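Local atomic coordinates of flavoredoxin (PDB entry 3BNK), a protein that binds flavin mononucleotide (FMN) as its cofactor and probably takes part in electron transport. Residues B[16-21]-B[32-37]; B[154-159]-B[170-174]. All blocks are in the same frame, centred on the assembly; numbering follows the deposited sequence.

How the contacts relate
From the N terminus the chain runs into strand 16-25, turns, and comes back as strand 28-41; contact 1 pairs residues 16-21 with 32-37 across this beta hairpin and places the returning strand against FMN. Much later, helix 154-157 leads through strand 160-163 into strand 168-178, and contact 2 closes that loop by setting 154-159 against 170-174. The two loops follow in series, neither nesting nor crossing. The centres of the two contacts lie about 15 Å apart, and the contacts do not touch. Strand 160-163 connects them, because it pairs antiparallel with both 16-25 and 168-178. Contact 1 is wholly buried, contact 2 only partly, and both reach the second subunit.

Contact 1 (B[16-21]-B[32-37]); sequences MPVTLL and MALGWV. With FMN (flavin mononucleotide), chain D.
Thr-19 and Leu-34 form a hydrogen-bonded antiparallel pair whose side chains run side by side in the same direction. Thr-19 CG2 presses on Leu-34 CD2 at 3.4 Å, tight for two carbons. With OG1 anti to the backbone N (chi1 -161°), this methyl faces Leu-34 while OG1 hydrogen-bonds to Asn-70 O. Val-37 CG2 closes on the same methyl, Thr-19 CG2, at 3.6 Å and also meets Pro-17 CG. Leu-34 sends its other branch, CD1, to within 3.3 Å of FMN O4. Beyond, Leu-21 CB lies against Met-32 CG, and Leu-21 N bonds to Met-32 O nearly straight (175°).

Past the ladder, Met-16 SD sits in plane at the edge of the Trp-36 indole, 3.8 Å from CD1, a Met-aromatic contact; FMN C4 lies over one indole face, offset toward the rim. FMN O4 is gripped by two backbone donors, Gly-35 N and Trp-36 N, each at 3.0 Å, which would probably draw electron density toward this oxygen. Gly-35 N also bonds weakly to FMN N5. Ala-33 O accepts a bond from FMN O2'.

Around this hairpin, strand 46-52 packs on Leu-34 and Val-37, strand 66-71 on Thr-19, Leu-21 and Val-37, helix 57-64 on Leu-21, and helix 77-83 on Leu-20.

Contact 2 (B[154-159]-B[170-174]); sequences IKKMDP and WTVGD
The flat peptide groups of Val-172 and Gly-173 both accept hydrogen bonds from Lys-155 NZ, where a short helix and its exit pack against strand 168-178 of this flavin reductase-like fold. NZ of Lys-155 stands above the carbonyl plane of Val-172, 70° out of it, off the lone pairs and 3.2 Å from O, whereas at Gly-173 O it comes to 2.7 Å and is tilted by only 28°. The carboxylate of Asp-158 uses OD2 against Thr-171, its oxygen 3.8 Å from the methyl CG2; its other oxygen, OD1, hydrogen-bonds to Ser-74 OG. The indole of Trp-170 leads away from 154-159, to Leu-161 and Thr-163 of its own chain and to Ile-154 of the second subunit; at Trp-170 the sheet runs on across the dimer interface.

Val-172 is the apolar centre. Its CG2 meets Ile-154 CD1 tip to tip at 3.7 Å, an approach the extended isoleucine makes with CG1 anti to its N (chi1 -155°), and touches Pro-159 CG at 4.0 Å. CG1 of Val-172 rests by Lys-155 CE at 3.9 Å. An alanine at Val-172 lacks both methyls and would probably open a gap before Ile-154 and Pro-159, leaving the lysine chain less supported.

Asp-158, the first residue past helix 154-157, has positive phi. A single water bridges the segments there: it donates to Asp-158 OD2 and Pro-159 O and accepts from Val-172 N at 3.1 Å.

Contact 1 (B[16-21]-B[32-37])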
ATOM      1  N   MET B  16      -5.317   2.981  -3.124  1.00 14.69           N
ATOM      2  CA  MET B  16      -4.447   3.343  -2.028  1.00 15.23           C
ATOM      3  C   MET B  16      -5.228   3.360  -0.718  1.00 14.98           C
ATOM      4  O   MET B  16      -6.444   3.561  -0.718  1.00 15.03           O
ATOM      5  CB  MET B  16      -3.831   4.725  -2.258  1.00 14.74           C
ATOM      6  CG  MET B  16      -2.787   4.773  -3.362  1.00 15.24           C
ATOM      7  SD  MET B  16      -2.359   6.464  -3.800  1.00 16.51           S
ATOM      8  CE  MET B  16      -3.645   6.805  -5.016  1.00 15.13           C
ATOM      9  N   PRO B  17      -4.520   3.178   0.410  1.00 15.06           N
ATOM     10  CA  PRO B  17      -5.130   3.405   1.714  1.00 14.72           C
ATOM     11  C   PRO B  17      -5.215   4.915   1.986  1.00 14.54           C
ATOM     12  O   PRO B  17      -4.635   5.715   1.247  1.00 14.27           O
ATOM     13  CB  PRO B  17      -4.124   2.753   2.667  1.00 15.17           C
ATOM     14  CG  PRO B  17      -2.802   2.953   1.969  1.00 14.89           C
ATOM     15  CD  PRO B  17      -3.097   2.788   0.521  1.00 14.24           C
ATOM     16  N   VAL B  18      -5.936   5.310   3.021  1.00 15.02           N
ATOM     17  CA  VAL B  18      -6.012   6.725   3.399  1.00 15.61           C
ATOM     18  C   VAL B  18      -5.587   6.867   4.845  1.00 16.24           C
ATOM     19  O   VAL B  18      -6.247   6.363   5.771  1.00 16.32           O
ATOM     20  CB  VAL B  18      -7.419   7.347   3.172  1.00 15.58           C
ATOM     21  CG1 VAL B  18      -7.485   8.765   3.716  1.00 15.23           C
ATOM     22  CG2 VAL B  18      -7.772   7.328   1.704  1.00 16.11           C
ATOM     23  N   THR B  19      -4.468   7.557   5.023  1.00 16.17           N
ATOM     24  CA  THR B  19      -3.868   7.678   6.317  1.00 16.88           C
ATOM     25  C   THR B  19      -3.491   9.131   6.574  1.00 16.44           C
ATOM     26  O   THR B  19      -3.403   9.936   5.652  1.00 16.68           O
ATOM     27  CB  THR B  19      -2.638   6.705   6.493  1.00 16.61           C
ATOM     28  OG1 THR B  19      -2.369   6.551   7.874  1.00 21.60           O
ATOM     29  CG2 THR B  19      -1.402   7.251   5.904  1.00 15.22           C
ATOM     30  N   LEU B  20      -3.294   9.456   7.842  1.00 16.43           N
ATOM     31  CA  LEU B  20      -2.746  10.738   8.209  1.00 16.46           C
ATOM     32  C   LEU B  20      -1.340  10.510   8.782  1.00 16.72           C
ATOM     33  O   LEU B  20      -1.138   9.715   9.703  1.00 15.87           O
ATOM     34  CB  LEU B  20      -3.676  11.442   9.197  1.00 16.59           C
ATOM     35  CG  LEU B  20      -4.622  12.572   8.758  1.00 18.13           C
ATOM     36  CD1 LEU B  20      -4.557  12.950   7.277  1.00 16.49           C
ATOM     37  CD2 LEU B  20      -6.074  12.347   9.252  1.00 16.22           C
ATOM     38  N   LEU B  21      -0.366  11.190   8.193  1.00 16.62           N
ATOM     39  CA  LEU B  21       1.008  11.046   8.615  1.00 16.96           C
ATOM     40  C   LEU B  21       1.350  12.185   9.574  1.00 16.74           C
ATOM     41  O   LEU B  21       1.251  13.363   9.206  1.00 16.44           O
ATOM     42  CB  LEU B  21       1.939  11.060   7.392  1.00 16.93           C
ATOM     43  CG  LEU B  21       3.458  10.903   7.566  1.00 17.08           C
ATOM     44  CD1 LEU B  21       4.044  12.003   8.391  1.00 19.96           C
ATOM     45  CD2 LEU B  21       3.838   9.566   8.193  1.00 17.26           C
ATOM     46  N   MET B  32      -0.144  15.356   7.441  1.00 16.53           N
ATOM     47  CA  MET B  32      -0.450  15.385   6.021  1.00 16.49           C
ATOM     48  C   MET B  32      -1.173  14.101   5.620  1.00 16.08           C
ATOM     49  O   MET B  32      -0.936  13.043   6.206  1.00 15.32           O
ATOM     50  CB  MET B  32       0.822  15.568   5.181  1.00 16.44           C
ATOM     51  CG  MET B  32       1.869  14.477   5.358  1.00 16.33           C
ATOM     52  SD  MET B  32       3.088  14.463   4.039  1.00 17.76           S
ATOM     53  CE  MET B  32       2.374  13.325   2.859  1.00 13.09           C
ATOM     54  N   ALA B  33      -2.044  14.202   4.609  1.00 15.90           N
ATOM     55  CA  ALA B  33      -2.724  13.031   4.050  1.00 15.40           C
ATOM     56  C   ALA B  33      -1.735  12.160   3.276  1.00 15.15           C
ATOM     57  O   ALA B  33      -0.875  12.681   2.539  1.00 15.29           O
ATOM     58  CB  ALA B  33      -3.906  13.459   3.183  1.00 15.34           C
ATOM     59  N   LEU B  34      -1.812  10.845   3.496  1.00 14.62           N
ATOM     60  CA  LEU B  34      -0.814   9.902   2.960  1.00 14.61           C
ATOM     61  C   LEU B  34      -1.447   8.610   2.445  1.00 14.63           C
ATOM     62  O   LEU B  34      -2.132   7.917   3.176  1.00 14.79           O
ATOM     63  CB  LEU B  34       0.274   9.577   4.012  1.00 14.77           C
ATOM     64  CG  LEU B  34       1.272   8.450   3.680  1.00 14.23           C
ATOM     65  CD1 LEU B  34       2.438   8.986   2.884  1.00 11.05           C
ATOM     66  CD2 LEU B  34       1.794   7.748   4.952  1.00 13.31           C
ATOM     67  N   GLY B  35      -1.187   8.294   1.182  1.00 15.55           N
ATOM     68  CA  GLY B  35      -1.692   7.073   0.549  1.00 15.46           C
ATOM     69  C   GLY B  35      -0.554   6.128   0.227  1.00 15.50           C
ATOM     70  O   GLY B  35      -0.770   4.927   0.044  1.00 15.56           O
ATOM     71  N   TRP B  36       0.669   6.667   0.162  1.00 15.19           N
ATOM     72  CA  TRP B  36       1.864   5.861  -0.120  1.00 14.63           C
ATOM     73  C   TRP B  36       2.432   5.278   1.178  1.00 14.97           C
ATOM     74  O   TRP B  36       3.463   5.753   1.684  1.00 14.47           O
ATOM     75  CB  TRP B  36       2.938   6.689  -0.859  1.00 14.62           C
ATOM     76  CG  TRP B  36       2.523   7.211  -2.245  1.00 13.98           C
ATOM     77  CD1 TRP B  36       1.253   7.262  -2.766  1.00 13.39           C
ATOM     78  CD2 TRP B  36       3.381   7.793  -3.235  1.00 14.65           C
ATOM     79  NE1 TRP B  36       1.269   7.824  -4.016  1.00 13.43           N
ATOM     80  CE2 TRP B  36       2.560   8.169  -4.330  1.00 15.57           C
ATOM     81  CE3 TRP B  36       4.759   8.054  -3.298  1.00 14.09           C
ATOM     82  CZ2 TRP B  36       3.079   8.761  -5.491  1.00 14.84           C
ATOM     83  CZ3 TRP B  36       5.272   8.651  -4.450  1.00 14.52           C
ATOM     84  CH2 TRP B  36       4.429   9.001  -5.531  1.00 15.16           C
ATOM     85  N   VAL B  37       1.737   4.272   1.714  1.00 14.66           N
ATOM     86  CA  VAL B  37       2.161   3.549   2.918  1.00 15.64           C
ATOM     87  C   VAL B  37       2.075   2.075   2.630  1.00 15.24           C
ATOM     88  O   VAL B  37       1.079   1.609   2.079  1.00 15.58           O
ATOM     89  CB  VAL B  37       1.204   3.638   4.134  1.00 16.40           C
ATOM     90  CG1 VAL B  37       2.015   3.763   5.468  1.00 15.67           C
ATOM     91  CG2 VAL B  37       0.033   4.634   3.940  1.00 15.45           C
TER
HETATM   92  N1  FMN D1001       1.734  13.495  -0.625  1.00 15.94           N
HETATM   93  C2  FMN D1001       2.828  12.655  -0.554  1.00 15.86           C
HETATM   94  O2  FMN D1001       3.952  13.137  -0.640  1.00 16.25           O
HETATM   95  N3  FMN D1001       2.657  11.293  -0.377  1.00 16.53           N
HETATM   96  C4  FMN D1001       1.374  10.781  -0.277  1.00 16.08           C
HETATM   97  O4  FMN D1001       1.228   9.572  -0.133  1.00 15.19           O
HETATM   98  C4A FMN D1001       0.264  11.631  -0.353  1.00 16.54           C
HETATM   99  N5  FMN D1001      -1.027  11.127  -0.264  1.00 16.54           N
HETATM  100  C5A FMN D1001      -2.123  11.968  -0.320  1.00 16.44           C
HETATM  101  C6  FMN D1001      -3.406  11.420  -0.197  1.00 16.58           C
HETATM  102  C7  FMN D1001      -4.531  12.256  -0.260  1.00 16.34           C
HETATM  103  C7M FMN D1001      -5.882  11.653  -0.021  1.00 16.28           C
HETATM  104  C8  FMN D1001      -4.364  13.638  -0.439  1.00 16.81           C
HETATM  105  C8M FMN D1001      -5.528  14.591  -0.266  1.00 16.52           C
HETATM  106  C9  FMN D1001      -3.074  14.175  -0.542  1.00 15.77           C
HETATM  107  C9A FMN D1001      -1.947  13.353  -0.477  1.00 16.35           C
HETATM  108  N10 FMN D1001      -0.651  13.874  -0.575  1.00 16.15           N
HETATM  109  C10 FMN D1001       0.446  13.010  -0.522  1.00 16.46           C
HETATM  110  C1' FMN D1001      -0.425  15.361  -0.642  1.00 17.40           C
HETATM  111  C2' FMN D1001       0.011  15.960   0.689  1.00 17.90           C
HETATM  112  O2' FMN D1001      -0.753  15.415   1.748  1.00 17.27           O
HETATM  113  C3' FMN D1001      -0.207  17.475   0.705  1.00 18.89           C
HETATM  114  O3' FMN D1001       0.557  18.148  -0.279  1.00 19.33           O
HETATM  115  C4' FMN D1001       0.029  18.057   2.098  1.00 17.91           C
HETATM  116  O4' FMN D1001      -0.450  19.375   2.120  1.00 16.24           O
HETATM  117  C5' FMN D1001       1.481  18.051   2.560  1.00 17.15           C
HETATM  118  O5' FMN D1001       1.432  18.580   3.872  1.00 19.08           O
HETATM  119  P   FMN D1001       2.705  19.278   4.581  1.00 19.49           P
HETATM  120  O1P FMN D1001       3.292  20.290   3.641  1.00 19.66           O
HETATM  121  O2P FMN D1001       3.722  18.206   4.838  1.00 17.70           O
HETATM  122  O3P FMN D1001       2.334  19.913   5.893  1.00 18.73           O

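Contact 2 (B[154-159]-B[170-174])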
ATOM      1  N   ILE B 154     -11.618  -4.356  10.236  1.00 18.44           N
ATOM      2  CA  ILE B 154     -11.766  -3.296   9.229  1.00 17.96           C
ATOM      3  C   ILE B 154     -13.165  -2.652   9.136  1.00 17.87           C
ATOM      4  O   ILE B 154     -13.278  -1.451   8.851  1.00 17.73           O
ATOM      5  CB  ILE B 154     -11.207  -3.705   7.846  1.00 18.12           C
ATOM      6  CG1 ILE B 154     -10.818  -2.445   7.050  1.00 17.67           C
ATOM      7  CG2 ILE B 154     -12.199  -4.622   7.086  1.00 17.48           C
ATOM      8  CD1 ILE B 154     -10.111  -2.724   5.703  1.00 17.52           C
ATOM      9  N   LYS B 155     -14.218  -3.433   9.385  1.00 17.97           N
ATOM     10  CA  LYS B 155     -15.591  -2.910   9.293  1.00 18.68           C
ATOM     11  C   LYS B 155     -15.916  -1.964  10.457  1.00 18.96           C
ATOM     12  O   LYS B 155     -16.621  -0.966  10.275  1.00 19.30           O
ATOM     13  CB  LYS B 155     -16.623  -4.046   9.197  1.00 18.70           C
ATOM     14  CG  LYS B 155     -16.509  -4.929   7.960  1.00 19.51           C
ATOM     15  CD  LYS B 155     -17.314  -4.379   6.785  1.00 24.03           C
ATOM     16  CE  LYS B 155     -16.442  -3.803   5.694  1.00 23.39           C
ATOM     17  NZ  LYS B 155     -17.281  -3.409   4.515  1.00 27.69           N
ATOM     18  N   LYS B 156     -15.388  -2.274  11.642  1.00 19.01           N
ATOM     19  CA  LYS B 156     -15.469  -1.376  12.780  1.00 19.47           C
ATOM     20  C   LYS B 156     -14.705  -0.079  12.498  1.00 19.07           C
ATOM     21  O   LYS B 156     -15.188   1.011  12.797  1.00 19.40           O
ATOM     22  CB  LYS B 156     -14.926  -2.054  14.036  1.00 19.65           C
ATOM     23  CG  LYS B 156     -15.950  -2.914  14.789  1.00 22.11           C
ATOM     24  CD  LYS B 156     -15.242  -3.826  15.804  1.00 23.85           C
ATOM     25  CE  LYS B 156     -16.215  -4.400  16.842  1.00 27.60           C
ATOM     26  NZ  LYS B 156     -15.496  -5.007  18.032  1.00 28.01           N
ATOM     27  N   MET B 157     -13.518  -0.214  11.907  1.00 18.44           N
ATOM     28  CA  MET B 157     -12.654   0.928  11.579  1.00 17.67           C
ATOM     29  C   MET B 157     -13.273   1.872  10.558  1.00 17.41           C
ATOM     30  O   MET B 157     -13.106   3.090  10.662  1.00 16.94           O
ATOM     31  CB  MET B 157     -11.300   0.436  11.068  1.00 17.18           C
ATOM     32  CG  MET B 157     -10.509  -0.328  12.122  1.00 17.54           C
ATOM     33  SD  MET B 157      -8.944  -0.983  11.547  1.00 17.17           S
ATOM     34  CE  MET B 157      -8.162   0.483  10.878  1.00 17.11           C
ATOM     35  N   ASP B 158     -13.982   1.296   9.586  1.00 17.29           N
ATOM     36  CA  ASP B 158     -14.557   2.031   8.449  1.00 17.59           C
ATOM     37  C   ASP B 158     -13.550   3.019   7.814  1.00 17.52           C
ATOM     38  O   ASP B 158     -13.820   4.237   7.739  1.00 17.10           O
ATOM     39  CB  ASP B 158     -15.871   2.732   8.850  1.00 17.79           C
ATOM     40  CG  ASP B 158     -16.600   3.362   7.664  1.00 18.82           C
ATOM     41  OD1 ASP B 158     -17.105   4.503   7.821  1.00 19.94           O
ATOM     42  OD2 ASP B 158     -16.673   2.732   6.584  1.00 19.83           O
ATOM     43  N   PRO B 159     -12.387   2.499   7.350  1.00 17.40           N
ATOM     44  CA  PRO B 159     -11.379   3.397   6.793  1.00 17.38           C
ATOM     45  C   PRO B 159     -11.715   3.840   5.373  1.00 17.90           C
ATOM     46  O   PRO B 159     -12.570   3.231   4.699  1.00 17.51           O
ATOM     47  CB  PRO B 159     -10.125   2.524   6.764  1.00 17.07           C
ATOM     48  CG  PRO B 159     -10.638   1.173   6.480  1.00 17.29           C
ATOM     49  CD  PRO B 159     -11.937   1.094   7.288  1.00 17.24           C
ATOM     50  N   TRP B 170     -13.246   6.170  -1.427  1.00 18.78           N
ATOM     51  CA  TRP B 170     -14.126   5.006  -1.400  1.00 18.96           C
ATOM     52  C   TRP B 170     -14.112   4.442   0.018  1.00 18.90           C
ATOM     53  O   TRP B 170     -13.181   4.692   0.798  1.00 19.01           O
ATOM     54  CB  TRP B 170     -13.662   3.914  -2.396  1.00 18.90           C
ATOM     55  CG  TRP B 170     -13.304   4.461  -3.743  1.00 19.56           C
ATOM     56  CD1 TRP B 170     -12.089   4.978  -4.127  1.00 20.44           C
ATOM     57  CD2 TRP B 170     -14.167   4.581  -4.877  1.00 20.45           C
ATOM     58  NE1 TRP B 170     -12.155   5.413  -5.427  1.00 20.74           N
ATOM     59  CE2 TRP B 170     -13.413   5.177  -5.915  1.00 20.13           C
ATOM     60  CE3 TRP B 170     -15.503   4.236  -5.123  1.00 19.28           C
ATOM     61  CZ2 TRP B 170     -13.953   5.443  -7.177  1.00 20.33           C
ATOM     62  CZ3 TRP B 170     -16.040   4.504  -6.384  1.00 20.05           C
ATOM     63  CH2 TRP B 170     -15.260   5.102  -7.392  1.00 19.58           C
ATOM     64  N   THR B 171     -15.152   3.690   0.359  1.00 18.99           N
ATOM     65  CA  THR B 171     -15.109   2.847   1.554  1.00 18.68           C
ATOM     66  C   THR B 171     -14.918   1.389   1.159  1.00 18.21           C
ATOM     67  O   THR B 171     -14.954   1.050  -0.031  1.00 18.31           O
ATOM     68  CB  THR B 171     -16.357   3.024   2.449  1.00 18.86           C
ATOM     69  OG1 THR B 171     -17.545   2.893   1.661  1.00 19.07           O
ATOM     70  CG2 THR B 171     -16.329   4.384   3.138  1.00 19.41           C
ATOM     71  N   VAL B 172     -14.694   0.538   2.160  1.00 18.11           N
ATOM     72  CA  VAL B 172     -14.473  -0.894   1.957  1.00 17.89           C
ATOM     73  C   VAL B 172     -15.820  -1.545   1.658  1.00 17.82           C
ATOM     74  O   VAL B 172     -16.823  -1.214   2.297  1.00 17.35           O
ATOM     75  CB  VAL B 172     -13.850  -1.554   3.216  1.00 18.84           C
ATOM     76  CG1 VAL B 172     -13.704  -3.075   3.037  1.00 18.07           C
ATOM     77  CG2 VAL B 172     -12.491  -0.895   3.576  1.00 17.98           C
ATOM     78  N   GLY B 173     -15.829  -2.448   0.676  1.00 17.55           N
ATOM     79  CA  GLY B 173     -17.054  -3.119   0.236  1.00 17.89           C
ATOM     80  C   GLY B 173     -17.320  -4.424   0.957  1.00 17.41           C
ATOM     81  O   GLY B 173     -17.019  -4.563   2.143  1.00 17.94           O
ATOM     82  N   ASP B 174     -17.871  -5.383   0.225  1.00 17.21           N
ATOM     83  CA  ASP B 174     -18.233  -6.675   0.783  1.00 16.51           C
ATOM     84  C   ASP B 174     -17.046  -7.631   0.939  1.00 16.42           C
ATOM     85  O   ASP B 174     -16.069  -7.560   0.182  1.00 15.72           O
ATOM     86  CB  ASP B 174     -19.276  -7.336  -0.097  1.00 17.17           C
ATOM     87  CG  ASP B 174     -20.585  -6.557  -0.156  1.00 17.85           C
ATOM     88  OD1 ASP B 174     -20.927  -5.811   0.801  1.00 19.92           O
ATOM     89  OD2 ASP B 174     -21.276  -6.715  -1.169  1.00 19.46           O
TER
HETATM   90  O   HOH W   1     -14.703   1.660   5.003  1.00 19.40           O